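Local coordinates for putative esterase/lipase/thioesterase (Silicibacter sp., PDB 2PBL), which is a putative esterase, lipase or thioesterase of the alpha/beta-hydrolase fold, which probably hydrolyses ester or thioester bonds, at residues 209-214 against 232-237; 163-168 against 205-210. All blocks are in the same frame, centred on the assembly; numbering follows the deposited sequence.

Interaction 1 (209-214 against 232-237); sequences VWVGGA and ADHVIA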
ATOM      1  N   VAL A 209      -6.776   0.094  10.272  1.00 14.21           N
ATOM      2  CA  VAL A 209      -6.639  -1.126   9.492  1.00 11.96           C
ATOM      3  C   VAL A 209      -7.990  -1.397   8.843  1.00 14.01           C
ATOM      4  O   VAL A 209      -9.031  -1.506   9.491  1.00 12.48           O
ATOM      5  CB  VAL A 209      -6.152  -2.301  10.329  1.00 16.76           C
ATOM      6  CG1 VAL A 209      -5.897  -3.527   9.426  1.00 11.13           C
ATOM      7  CG2 VAL A 209      -4.905  -1.909  11.080  1.00 18.08           C
ATOM      8  N   TRP A 210      -7.954  -1.462   7.528  1.00 13.93           N
ATOM      9  CA  TRP A 210      -9.158  -1.580   6.720  1.00 14.14           C
ATOM     10  C   TRP A 210      -9.092  -2.920   6.018  1.00 15.46           C
ATOM     11  O   TRP A 210      -8.181  -3.193   5.271  1.00 13.89           O
ATOM     12  CB  TRP A 210      -9.176  -0.407   5.732  1.00 16.35           C
ATOM     13  CG  TRP A 210     -10.423  -0.242   5.000  1.00 14.02           C
ATOM     14  CD1 TRP A 210     -10.902  -1.055   4.003  1.00 19.46           C
ATOM     15  CD2 TRP A 210     -11.411   0.758   5.218  1.00 14.12           C
ATOM     16  NE1 TRP A 210     -12.114  -0.594   3.582  1.00 17.94           N
ATOM     17  CE2 TRP A 210     -12.461   0.507   4.320  1.00 15.37           C
ATOM     18  CE3 TRP A 210     -11.510   1.855   6.093  1.00 17.59           C
ATOM     19  CZ2 TRP A 210     -13.600   1.332   4.236  1.00 20.54           C
ATOM     20  CZ3 TRP A 210     -12.642   2.655   6.027  1.00 18.39           C
ATOM     21  CH2 TRP A 210     -13.663   2.400   5.087  1.00 19.14           C
ATOM     22  N   VAL A 211     -10.089  -3.760   6.226  1.00 14.66           N
ATOM     23  CA  VAL A 211     -10.065  -5.083   5.603  1.00 15.77           C
ATOM     24  C   VAL A 211     -11.445  -5.491   5.121  1.00 16.30           C
ATOM     25  O   VAL A 211     -12.430  -5.104   5.703  1.00 15.27           O
ATOM     26  CB  VAL A 211      -9.485  -6.107   6.598  1.00 14.62           C
ATOM     27  CG1 VAL A 211     -10.384  -6.307   7.814  1.00 17.10           C
ATOM     28  CG2 VAL A 211      -9.196  -7.428   5.916  1.00 12.07           C
ATOM     29  N   GLY A 212     -11.511  -6.267   4.051  1.00 16.74           N
ATOM     30  CA  GLY A 212     -12.804  -6.677   3.528  1.00 16.40           C
ATOM     31  C   GLY A 212     -13.438  -7.808   4.311  1.00 15.16           C
ATOM     32  O   GLY A 212     -12.781  -8.792   4.662  1.00 17.28           O
ATOM     33  N   GLY A 213     -14.728  -7.655   4.599  1.00 15.20           N
ATOM     34  CA  GLY A 213     -15.495  -8.635   5.360  1.00 16.97           C
ATOM     35  C   GLY A 213     -15.553 -10.049   4.786  1.00 14.33           C
ATOM     36  O   GLY A 213     -15.612 -11.027   5.536  1.00 15.95           O
ATOM     37  N   ALA A 214     -15.511 -10.137   3.473  1.00 16.67           N
ATOM     38  CA  ALA A 214     -15.556 -11.410   2.764  1.00 17.17           C
ATOM     39  C   ALA A 214     -14.174 -11.908   2.412  1.00 17.19           C
ATOM     40  O   ALA A 214     -14.059 -12.741   1.540  1.00 16.81           O
ATOM     41  CB  ALA A 214     -16.404 -11.249   1.469  1.00 15.87           C
ATOM     42  N   ALA A 232      -4.734   0.038  16.936  1.00 13.50           N
ATOM     43  CA  ALA A 232      -5.153   0.854  15.807  1.00 14.87           C
ATOM     44  C   ALA A 232      -6.659   0.813  15.678  1.00 16.78           C
ATOM     45  O   ALA A 232      -7.287  -0.052  16.283  1.00 17.81           O
ATOM     46  CB  ALA A 232      -4.513   0.336  14.504  1.00 13.86           C
ATOM     47  N   ASP A 233      -7.254   1.759  14.932  1.00 14.98           N
ATOM     48  CA  ASP A 233      -8.684   1.652  14.573  1.00 14.19           C
ATOM     49  C   ASP A 233      -8.788   0.436  13.622  1.00 15.05           C
ATOM     50  O   ASP A 233      -7.779  -0.035  13.064  1.00 15.01           O
ATOM     51  CB  ASP A 233      -9.260   2.905  13.898  1.00 12.98           C
ATOM     52  CG  ASP A 233      -9.433   4.105  14.878  1.00 18.55           C
ATOM     53  OD1 ASP A 233      -8.989   3.993  16.040  1.00 30.21           O
ATOM     54  OD2 ASP A 233     -10.005   5.155  14.479  1.00 26.47           O
ATOM     55  N   HIS A 234     -10.008  -0.081  13.463  1.00 14.96           N
ATOM     56  CA  HIS A 234     -10.266  -1.252  12.654  1.00 14.58           C
ATOM     57  C   HIS A 234     -11.597  -1.136  11.965  1.00 16.33           C
ATOM     58  O   HIS A 234     -12.588  -0.996  12.632  1.00 16.90           O
ATOM     59  CB  HIS A 234     -10.287  -2.468  13.587  1.00 15.52           C
ATOM     60  CG  HIS A 234     -10.355  -3.792  12.882  1.00 10.66           C
ATOM     61  ND1 HIS A 234     -10.617  -4.966  13.560  1.00 20.99           N
ATOM     62  CD2 HIS A 234     -10.110  -4.147  11.586  1.00 15.74           C
ATOM     63  CE1 HIS A 234     -10.554  -5.981  12.715  1.00 18.38           C
ATOM     64  NE2 HIS A 234     -10.247  -5.518  11.515  1.00 19.23           N
ATOM     65  N   VAL A 235     -11.584  -1.222  10.632  1.00 15.89           N
ATOM     66  CA  VAL A 235     -12.778  -1.214   9.802  1.00 16.28           C
ATOM     67  C   VAL A 235     -12.906  -2.499   8.972  1.00 18.72           C
ATOM     68  O   VAL A 235     -11.971  -2.886   8.231  1.00 18.34           O
ATOM     69  CB  VAL A 235     -12.808  -0.037   8.866  1.00 15.68           C
ATOM     70  CG1 VAL A 235     -14.049  -0.125   7.952  1.00 18.06           C
ATOM     71  CG2 VAL A 235     -12.849   1.293   9.656  1.00 15.33           C
ATOM     72  N   ILE A 236     -14.069  -3.149   9.076  1.00 18.09           N
ATOM     73  CA  ILE A 236     -14.374  -4.305   8.212  1.00 19.07           C
ATOM     74  C   ILE A 236     -15.382  -3.840   7.140  1.00 17.34           C
ATOM     75  O   ILE A 236     -16.538  -3.530   7.452  1.00 18.73           O
ATOM     76  CB  ILE A 236     -14.890  -5.470   9.026  1.00 21.44           C
ATOM     77  CG1 ILE A 236     -13.800  -5.892   9.993  1.00 23.32           C
ATOM     78  CG2 ILE A 236     -15.239  -6.682   8.131  1.00 21.12           C
ATOM     79  CD1 ILE A 236     -14.206  -6.975  10.844  1.00 33.55           C
ATOM     80  N   ALA A 237     -14.940  -3.748   5.887  1.00 16.24           N
ATOM     81  CA  ALA A 237     -15.772  -3.265   4.789  1.00 15.68           C
ATOM     82  C   ALA A 237     -16.786  -4.342   4.366  1.00 17.84           C
ATOM     83  O   ALA A 237     -16.398  -5.435   3.915  1.00 17.73           O
ATOM     84  CB  ALA A 237     -14.891  -2.887   3.609  1.00 16.65           C
TER

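Interaction 2 (163-168 against 205-210); sequences VVPISP and AKVTVW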
ATOM      1  N   VAL A 163      -2.273   6.716   8.547  1.00 10.57           N
ATOM      2  CA  VAL A 163      -1.800   5.534   7.831  1.00 10.88           C
ATOM      3  C   VAL A 163      -2.955   4.536   7.809  1.00 10.90           C
ATOM      4  O   VAL A 163      -3.440   4.116   8.881  1.00 11.03           O
ATOM      5  CB  VAL A 163      -0.531   4.872   8.426  1.00 10.27           C
ATOM      6  CG1 VAL A 163      -0.161   3.685   7.551  1.00 13.64           C
ATOM      7  CG2 VAL A 163       0.609   5.853   8.463  1.00 13.47           C
ATOM      8  N   VAL A 164      -3.343   4.137   6.587  1.00 11.92           N
ATOM      9  CA  VAL A 164      -4.476   3.214   6.335  1.00  9.82           C
ATOM     10  C   VAL A 164      -4.019   2.036   5.487  1.00 12.60           C
ATOM     11  O   VAL A 164      -4.095   2.073   4.243  1.00  8.51           O
ATOM     12  CB  VAL A 164      -5.699   3.915   5.666  1.00 11.50           C
ATOM     13  CG1 VAL A 164      -6.893   2.942   5.547  1.00 13.06           C
ATOM     14  CG2 VAL A 164      -6.095   5.135   6.462  1.00 10.60           C
ATOM     15  N   PRO A 165      -3.534   0.970   6.150  1.00  9.09           N
ATOM     16  CA  PRO A 165      -3.150  -0.280   5.472  1.00 11.61           C
ATOM     17  C   PRO A 165      -4.403  -1.055   5.181  1.00 11.07           C
ATOM     18  O   PRO A 165      -5.204  -1.304   6.093  1.00 11.80           O
ATOM     19  CB  PRO A 165      -2.364  -1.028   6.560  1.00  8.71           C
ATOM     20  CG  PRO A 165      -2.050  -0.009   7.597  1.00 15.25           C
ATOM     21  CD  PRO A 165      -3.210   0.872   7.597  1.00 12.27           C
ATOM     22  N   ILE A 166      -4.625  -1.320   3.899  1.00 14.76           N
ATOM     23  CA  ILE A 166      -5.811  -1.954   3.444  1.00 10.96           C
ATOM     24  C   ILE A 166      -5.443  -3.427   3.236  1.00 14.30           C
ATOM     25  O   ILE A 166      -4.589  -3.754   2.397  1.00 13.69           O
ATOM     26  CB  ILE A 166      -6.275  -1.323   2.129  1.00 12.63           C
ATOM     27  CG1 ILE A 166      -6.484   0.207   2.290  1.00  7.02           C
ATOM     28  CG2 ILE A 166      -7.520  -2.026   1.670  1.00 12.37           C
ATOM     29  CD1 ILE A 166      -6.603   0.990   0.876  1.00 13.69           C
ATOM     30  N   SER A 167      -6.060  -4.309   4.016  1.00 13.62           N
ATOM     31  CA  SER A 167      -5.801  -5.738   3.915  1.00 14.80           C
ATOM     32  C   SER A 167      -4.296  -6.012   4.006  1.00 15.31           C
ATOM     33  O   SER A 167      -3.714  -6.702   3.161  1.00 14.94           O
ATOM     34  CB  SER A 167      -6.376  -6.251   2.606  1.00 13.22           C
ATOM     35  OG  SER A 167      -7.703  -5.741   2.418  1.00 23.26           O
ATOM     36  N   PRO A 168      -3.654  -5.509   5.086  1.00 16.10           N
ATOM     37  CA  PRO A 168      -2.216  -5.668   5.198  1.00 15.49           C
ATOM     38  C   PRO A 168      -1.687  -7.066   5.611  1.00 16.55           C
ATOM     39  O   PRO A 168      -2.388  -7.896   6.220  1.00 13.73           O
ATOM     40  CB  PRO A 168      -1.871  -4.719   6.352  1.00 16.84           C
ATOM     41  CG  PRO A 168      -3.116  -4.810   7.242  1.00 11.05           C
ATOM     42  CD  PRO A 168      -4.225  -4.749   6.218  1.00 12.32           C
ATOM     43  N   ALA A 205       0.738   8.883  14.437  1.00 15.71           N
ATOM     44  CA  ALA A 205      -0.166   8.947  13.271  1.00 15.40           C
ATOM     45  C   ALA A 205      -1.388   8.116  13.601  1.00 13.85           C
ATOM     46  O   ALA A 205      -1.286   7.189  14.398  1.00 15.72           O
ATOM     47  CB  ALA A 205       0.480   8.415  12.045  1.00 14.61           C
ATOM     48  N   LYS A 206      -2.540   8.479  13.034  1.00 12.16           N
ATOM     49  CA  LYS A 206      -3.752   7.712  13.279  1.00 13.00           C
ATOM     50  C   LYS A 206      -3.700   6.586  12.243  1.00 12.56           C
ATOM     51  O   LYS A 206      -3.694   6.834  11.012  1.00 12.31           O
ATOM     52  CB  LYS A 206      -4.998   8.566  13.094  1.00  9.58           C
ATOM     53  CG  LYS A 206      -6.288   7.928  13.628  1.00 22.00           C
ATOM     54  CD  LYS A 206      -7.460   8.923  13.449  1.00 23.29           C
ATOM     55  CE  LYS A 206      -8.786   8.572  14.179  1.00 25.52           C
ATOM     56  NZ  LYS A 206      -9.826   9.707  13.931  1.00 29.36           N
ATOM     57  N   VAL A 207      -3.688   5.365  12.749  1.00 11.90           N
ATOM     58  CA  VAL A 207      -3.624   4.181  11.945  1.00 11.56           C
ATOM     59  C   VAL A 207      -5.001   3.495  11.983  1.00 10.76           C
ATOM     60  O   VAL A 207      -5.537   3.241  13.039  1.00 10.78           O
ATOM     61  CB  VAL A 207      -2.574   3.157  12.500  1.00 12.36           C
ATOM     62  CG1 VAL A 207      -2.555   1.879  11.579  1.00 16.12           C
ATOM     63  CG2 VAL A 207      -1.204   3.766  12.578  1.00 16.16           C
ATOM     64  N   THR A 208      -5.516   3.163  10.805  1.00 12.33           N
ATOM     65  CA  THR A 208      -6.811   2.491  10.675  1.00 13.35           C
ATOM     66  C   THR A 208      -6.586   1.295   9.746  1.00 13.84           C
ATOM     67  O   THR A 208      -6.225   1.476   8.595  1.00 13.96           O
ATOM     68  CB  THR A 208      -7.900   3.422  10.110  1.00 13.05           C
ATOM     69  OG1 THR A 208      -8.042   4.599  10.930  1.00 13.80           O
ATOM     70  CG2 THR A 208      -9.259   2.688  10.071  1.00 17.00           C
ATOM     71  N   VAL A 209      -6.776   0.094  10.272  1.00 14.21           N
ATOM     72  CA  VAL A 209      -6.639  -1.126   9.492  1.00 11.96           C
ATOM     73  C   VAL A 209      -7.990  -1.397   8.843  1.00 14.01           C
ATOM     74  O   VAL A 209      -9.031  -1.506   9.491  1.00 12.48           O
ATOM     75  CB  VAL A 209      -6.152  -2.301  10.329  1.00 16.76           C
ATOM     76  CG1 VAL A 209      -5.897  -3.527   9.426  1.00 11.13           C
ATOM     77  CG2 VAL A 209      -4.905  -1.909  11.080  1.00 18.08           C
ATOM     78  N   TRP A 210      -7.954  -1.462   7.528  1.00 13.93           N
ATOM     79  CA  TRP A 210      -9.158  -1.580   6.720  1.00 14.14           C
ATOM     80  C   TRP A 210      -9.092  -2.920   6.018  1.00 15.46           C
ATOM     81  O   TRP A 210      -8.181  -3.193   5.271  1.00 13.89           O
ATOM     82  CB  TRP A 210      -9.176  -0.407   5.732  1.00 16.35           C
ATOM     83  CG  TRP A 210     -10.423  -0.242   5.000  1.00 14.02           C
ATOM     84  CD1 TRP A 210     -10.902  -1.055   4.003  1.00 19.46           C
ATOM     85  CD2 TRP A 210     -11.411   0.758   5.218  1.00 14.12           C
ATOM     86  NE1 TRP A 210     -12.114  -0.594   3.582  1.00 17.94           N
ATOM     87  CE2 TRP A 210     -12.461   0.507   4.320  1.00 15.37           C
ATOM     88  CE3 TRP A 210     -11.510   1.855   6.093  1.00 17.59           C
ATOM     89  CZ2 TRP A 210     -13.600   1.332   4.236  1.00 20.54           C
ATOM     90  CZ3 TRP A 210     -12.642   2.655   6.027  1.00 18.39           C
ATOM     91  CH2 TRP A 210     -13.663   2.400   5.087  1.00 19.14           C
TER

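Interaction 1 (209-214 against 232-237)
Trp210 and Val235, partners in a parallel bridge between strands 209-212 and 233-237, point the same way from the sheet and lie side by side. The Trp210 side chain leaves its strand with CG anti to the backbone N (chi1 -170°), and chi2 of -71° turns a face of the indole to Val235. Beyond CB and CG, CD2 sits over Val235 CG1, and CE3 comes within 3.6 Å of Val235 CB. CZ3 and CH2 continue across CG1, which stands 3.6 Å from the centroid of the six-membered ring, almost on its normal: a CH-pi contact. On the five-membered side NE1 meets Ala237 CB at 3.6 Å. On the other face of the sheet, Val211 CG1 approaches the edge of the His234 ring at NE2, 3.8 Å away, while Val209 O lies at the ring's edge, in its plane, nearest CD2. Five backbone hydrogen bonds join the strands, among them Val235 N to Val209 O (2.8 Å) and Val211 N to Val235 O (2.9 Å). The last, Gly213 N to Ala237 O (2.9 Å), carries the pairing into the turn, where Ile236 CG2 presses tightly on Gly213 CA (3.4 Å). Gly212 N also binds Glu215 OE2, of a probable Ser-His-Glu triad. Backbone bonds thus set the register and spacing of this edge pair, while its side chains meet mainly through apolar and CH-pi contacts.

Interaction 2 (163-168 against 205-210)
Val163 sits beside Val207 in a parallel bridge, and its backbone grips strand 206-210 at two points. Its N gives a hydrogen bond to Lys206 O (2.8 Å), and its O accepts a hydrogen bond from Thr208 N (3.0 Å). The same oxygen draws a CA-H...O contact from Val207 CA, 3.1 Å away, while Val163 CG2 reaches Ala205 CB. Trp210, at the other end, is held through both its backbone N and its O. Its N donates to Pro165 O (3.1 Å), and its O takes a hydrogen bond from Ser167 N at 2.7 Å, pairing the strand with the first residue of the loop beyond Ile166. Its CB packs alongside Val164 CG1 at 4.1 Å; that methyl, anti to its own backbone N (chi1 -175°), also lies against Thr208 O. Pro165 has no N-H to give, and in its place ring CD approaches Thr208 O at 3.2 Å. Farther along, Pro168 CG and CD rest on Val209 CG1, both 3.8 Å away, an apolar contact between the loop after Ile166 and the strand. Ser167 OG bonds to Glu215 OE2, so this turn lies beside the presumed Ser137-His242-Glu215 triad. Within the central sheet, strand 160-166 is flanked by 131-136 and strand 206-212 by 233-237; helix 255-261 covers the face carrying Val164, Thr208 and Trp210, while helix 217-230 packs on the Val207 and Val209 side.

In the fold
Of the strands in these contacts, 160-166 comes first along the chain, and interaction 2 closes the excursion through helices 181-184 and 188-193 by bringing strand 206-212 alongside it. The chain then leaves for helix 217-230 and returns as strand 233-237, where interaction 1 closes a shorter beta-alpha-beta crossover. The two loops follow one another, overlapping at Val209 and Trp210: strand 206-212 uses one edge for interaction 2 and the other for interaction 1. Asp233 N probably bonds to Val207 O, so the pairing of interaction 1 runs back onto the part of strand 206-212 used by interaction 2. Together they join the last three parallel strands, from inside the sheet to its outermost strand within the chain.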